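Extracellular solute-binding protein, family 3 (Methylophaga aminisulfidivorans MP, PDB 5SV6) is of uncertain function but has a periplasmic binding protein-like architecture and, as the product of mxaJ, is probably linked to bacterial methanol oxidation. Local coordinates at residues Ser160-Glu168 against Ala239-Gln249. Sequence-based numbering, arbitrary orientation.
Sequences SPSEVMLRE and APTRDGEGVRQ
Selenomethionine Met165 reaches from the middle of helix 161-168 onto the β-hairpin that pairs strand 238-239 with the start of strand 247-257. From CB, which points toward the hairpin, the chain leaves with CG anti to the carbonyl carbon (chi1 -63°). CG lies against the amide nitrogen NE2 of Gln249 at 3.7 Å, SE rests 3.7 Å from CG2 of Val247, and bends at chi2 and chi3 bring CE to Pro240 O and the methyl of Ala239. A flexible, apolar chain can follow these partners in turn. Val247, branched at CB, serves three neighbours: its CG2 also meets CG1 of Val164 at 3.6 Å, while CG1 packs on CB of Pro161, in the first turn, where the helix makes no use of the N-H that proline lacks. Gln249 NE2 is held by Val247 O (3.0 Å), the donor above the carbonyl plane.

At the other end, the bent Glu168 chain (chi2 68°) brings a carboxylate to the turn's backbone: OE2 accepts a hydrogen bond from Arg242 N (2.8 Å) from above the carboxylate plane, and OE1 accepts one from a water. An alanine in place of Glu168 would probably leave Arg242 N without this acceptor and the hairpin turn freer to move. The helix runs along the hairpin, from Gln249 to Thr241, with Trp143 also against Met165 and Tyr128 of strand 118-133 against Pro161, while Leu166 turns to strand 154-156 and helix 172-180.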
loop_
_atom_site.group_PDB
_atom_site.type_symbol
_atom_site.label_atom_id
_atom_site.label_comp_id
_atom_site.label_asym_id
_atom_site.label_seq_id
_atom_site.Cartn_x
_atom_site.Cartn_y
_atom_site.Cartn_z
ATOM N N SER A 160 -9.839 4.086 -2.963
ATOM C CA SER A 160 -9.479 2.735 -2.547
ATOM C C SER A 160 -10.766 1.912 -2.329
ATOM O O SER A 160 -11.859 2.478 -2.295
ATOM C CB SER A 160 -8.629 2.791 -1.267
ATOM O OG SER A 160 -9.385 3.275 -0.173
ATOM N N PRO A 161 -10.642 0.578 -2.177
ATOM C CA PRO A 161 -11.846 -0.214 -1.881
ATOM C C PRO A 161 -12.550 0.252 -0.604
ATOM O O PRO A 161 -13.747 0.013 -0.455
ATOM C CB PRO A 161 -11.303 -1.634 -1.695
ATOM C CG PRO A 161 -10.003 -1.652 -2.439
ATOM C CD PRO A 161 -9.442 -0.269 -2.298
ATOM N N SER A 162 -11.811 0.897 0.297
ATOM C CA SER A 162 -12.392 1.490 1.501
ATOM C C SER A 162 -13.509 2.455 1.154
ATOM O O SER A 162 -14.551 2.478 1.819
ATOM C CB SER A 162 -11.323 2.235 2.305
ATOM O OG SER A 162 -10.169 1.435 2.440
ATOM N N GLU A 163 -13.287 3.265 0.121
ATOM C CA GLU A 163 -14.297 4.231 -0.298
ATOM C C GLU A 163 -15.541 3.520 -0.819
ATOM O O GLU A 163 -16.654 3.852 -0.442
ATOM C CB GLU A 163 -13.753 5.193 -1.370
ATOM C CG GLU A 163 -14.761 6.280 -1.703
ATOM C CD GLU A 163 -14.331 7.220 -2.822
ATOM O OE1 GLU A 163 -13.127 7.285 -3.152
ATOM O OE2 GLU A 163 -15.222 7.897 -3.369
ATOM N N VAL A 164 -15.339 2.537 -1.690
ATOM C CA VAL A 164 -16.447 1.749 -2.223
ATOM C C VAL A 164 -17.298 1.178 -1.085
ATOM O O VAL A 164 -18.513 1.268 -1.114
ATOM C CB VAL A 164 -15.938 0.612 -3.149
ATOM C CG1 VAL A 164 -17.111 -0.131 -3.787
ATOM C CG2 VAL A 164 -15.013 1.182 -4.232
HETATM N N MSE A 165 -16.651 0.646 -0.054
HETATM C CA MSE A 165 -17.378 0.024 1.049
HETATM C C MSE A 165 -18.026 1.026 2.003
HETATM O O MSE A 165 -19.056 0.736 2.613
HETATM C CB MSE A 165 -16.472 -0.940 1.818
HETATM C CG MSE A 165 -15.973 -2.114 0.991
HETATM SE SE MSE A 165 -17.443 -2.981 0.006
HETATM C CE MSE A 165 -18.629 -3.400 1.512
ATOM N N LEU A 166 -17.435 2.208 2.130
ATOM C CA LEU A 166 -18.032 3.245 2.969
ATOM C C LEU A 166 -19.346 3.720 2.348
ATOM O O LEU A 166 -20.330 3.983 3.048
ATOM C CB LEU A 166 -17.059 4.415 3.155
ATOM C CG LEU A 166 -16.955 4.990 4.570
ATOM C CD1 LEU A 166 -16.747 3.894 5.611
ATOM C CD2 LEU A 166 -15.848 6.050 4.666
ATOM N N ARG A 167 -19.357 3.829 1.025
ATOM C CA ARG A 167 -20.592 4.151 0.318
ATOM C C ARG A 167 -21.600 3.025 0.516
ATOM O O ARG A 167 -22.772 3.268 0.812
ATOM C CB ARG A 167 -20.323 4.342 -1.168
ATOM C CG ARG A 167 -19.375 5.481 -1.491
ATOM C CD ARG A 167 -19.260 5.636 -2.991
ATOM N NE ARG A 167 -18.422 6.761 -3.381
ATOM C CZ ARG A 167 -18.895 7.965 -3.675
ATOM N NH1 ARG A 167 -20.201 8.190 -3.612
ATOM N NH2 ARG A 167 -18.067 8.938 -4.039
ATOM N N GLU A 168 -21.129 1.788 0.372
ATOM C CA GLU A 168 -21.981 0.618 0.549
ATOM C C GLU A 168 -22.733 0.636 1.880
ATOM O O GLU A 168 -23.924 0.336 1.916
ATOM C CB GLU A 168 -21.175 -0.682 0.417
ATOM C CG GLU A 168 -21.965 -1.943 0.789
ATOM C CD GLU A 168 -23.083 -2.261 -0.200
ATOM O OE1 GLU A 168 -23.065 -1.704 -1.317
ATOM O OE2 GLU A 168 -23.973 -3.078 0.137
ATOM N N ALA A 239 -15.310 -8.437 -0.413
ATOM C CA ALA A 239 -16.430 -7.945 0.385
ATOM C C ALA A 239 -17.700 -7.854 -0.453
ATOM O O ALA A 239 -17.693 -7.249 -1.533
ATOM C CB ALA A 239 -16.107 -6.589 1.005
ATOM N N PRO A 240 -18.793 -8.457 0.045
ATOM C CA PRO A 240 -20.088 -8.449 -0.649
ATOM C C PRO A 240 -20.733 -7.074 -0.631
ATOM O O PRO A 240 -20.512 -6.309 0.302
ATOM C CB PRO A 240 -20.936 -9.436 0.169
ATOM C CG PRO A 240 -20.295 -9.470 1.502
ATOM C CD PRO A 240 -18.822 -9.303 1.248
ATOM N N THR A 241 -21.508 -6.766 -1.666
ATOM C CA THR A 241 -22.307 -5.544 -1.697
ATOM C C THR A 241 -23.744 -5.902 -2.075
ATOM O O THR A 241 -23.986 -6.923 -2.716
ATOM C CB THR A 241 -21.732 -4.501 -2.682
ATOM O OG1 THR A 241 -21.827 -4.985 -4.029
ATOM C CG2 THR A 241 -20.274 -4.197 -2.351
ATOM N N ARG A 242 -24.699 -5.076 -1.670
ATOM C CA ARG A 242 -26.101 -5.413 -1.884
ATOM C C ARG A 242 -26.490 -5.382 -3.357
ATOM O O ARG A 242 -27.140 -6.301 -3.849
ATOM C CB ARG A 242 -27.016 -4.479 -1.089
ATOM C CG ARG A 242 -26.761 -4.499 0.406
ATOM C CD ARG A 242 -27.837 -3.743 1.174
ATOM N NE ARG A 242 -27.414 -3.428 2.538
ATOM C CZ ARG A 242 -27.284 -4.321 3.517
ATOM N NH1 ARG A 242 -26.895 -3.931 4.725
ATOM N NH2 ARG A 242 -27.537 -5.606 3.290
ATOM N N ASP A 243 -26.097 -4.317 -4.049
ATOM C CA ASP A 243 -26.533 -4.090 -5.425
ATOM C C ASP A 243 -25.403 -4.289 -6.429
ATOM O O ASP A 243 -25.611 -4.883 -7.488
ATOM C CB ASP A 243 -27.138 -2.686 -5.581
ATOM C CG ASP A 243 -28.430 -2.507 -4.792
ATOM O OD1 ASP A 243 -29.154 -3.506 -4.586
ATOM O OD2 ASP A 243 -28.727 -1.359 -4.382
ATOM N N GLY A 244 -24.210 -3.797 -6.095
ATOM C CA GLY A 244 -23.052 -3.927 -6.967
ATOM C C GLY A 244 -22.505 -5.346 -7.057
ATOM O O GLY A 244 -23.263 -6.318 -7.006
ATOM N N GLU A 245 -21.187 -5.466 -7.211
ATOM C CA GLU A 245 -20.523 -6.770 -7.199
ATOM C C GLU A 245 -19.556 -6.814 -6.019
ATOM O O GLU A 245 -19.413 -5.827 -5.308
ATOM C CB GLU A 245 -19.777 -7.019 -8.512
ATOM C CG GLU A 245 -20.570 -6.631 -9.761
ATOM C CD GLU A 245 -21.896 -7.369 -9.878
ATOM O OE1 GLU A 245 -22.941 -6.697 -10.021
ATOM O OE2 GLU A 245 -21.895 -8.620 -9.842
ATOM N N GLY A 246 -18.903 -7.950 -5.800
ATOM C CA GLY A 246 -17.991 -8.079 -4.678
ATOM C C GLY A 246 -16.773 -7.181 -4.837
ATOM O O GLY A 246 -16.247 -7.046 -5.937
ATOM N N VAL A 247 -16.333 -6.571 -3.740
ATOM C CA VAL A 247 -15.218 -5.621 -3.758
ATOM C C VAL A 247 -13.956 -6.253 -3.157
ATOM O O VAL A 247 -13.909 -6.545 -1.964
ATOM C CB VAL A 247 -15.595 -4.320 -2.997
ATOM C CG1 VAL A 247 -14.478 -3.278 -3.077
ATOM C CG2 VAL A 247 -16.900 -3.741 -3.553
ATOM N N ARG A 248 -12.951 -6.482 -4.001
ATOM C CA ARG A 248 -11.698 -7.104 -3.575
ATOM C C ARG A 248 -10.964 -6.245 -2.545
ATOM O O ARG A 248 -10.825 -5.038 -2.729
ATOM C CB ARG A 248 -10.794 -7.356 -4.792
ATOM C CG ARG A 248 -9.428 -7.939 -4.453
ATOM C CD ARG A 248 -8.690 -8.404 -5.713
ATOM N NE ARG A 248 -9.241 -9.662 -6.202
ATOM C CZ ARG A 248 -8.915 -10.853 -5.703
ATOM N NH1 ARG A 248 -8.036 -10.948 -4.704
ATOM N NH2 ARG A 248 -9.465 -11.950 -6.202
ATOM N N GLN A 249 -10.510 -6.865 -1.460
ATOM C CA GLN A 249 -9.786 -6.146 -0.404
ATOM C C GLN A 249 -8.363 -6.667 -0.236
ATOM O O GLN A 249 -7.579 -6.094 0.522
ATOM C CB GLN A 249 -10.503 -6.308 0.935
ATOM C CG GLN A 249 -12.003 -6.157 0.861
ATOM C CD GLN A 249 -12.441 -4.719 0.890
ATOM O OE1 GLN A 249 -12.080 -3.972 1.796
ATOM N NE2 GLN A 249 -13.240 -4.318 -0.101
HETATM O O HOH W 1 -24.663 -2.307 -3.488
#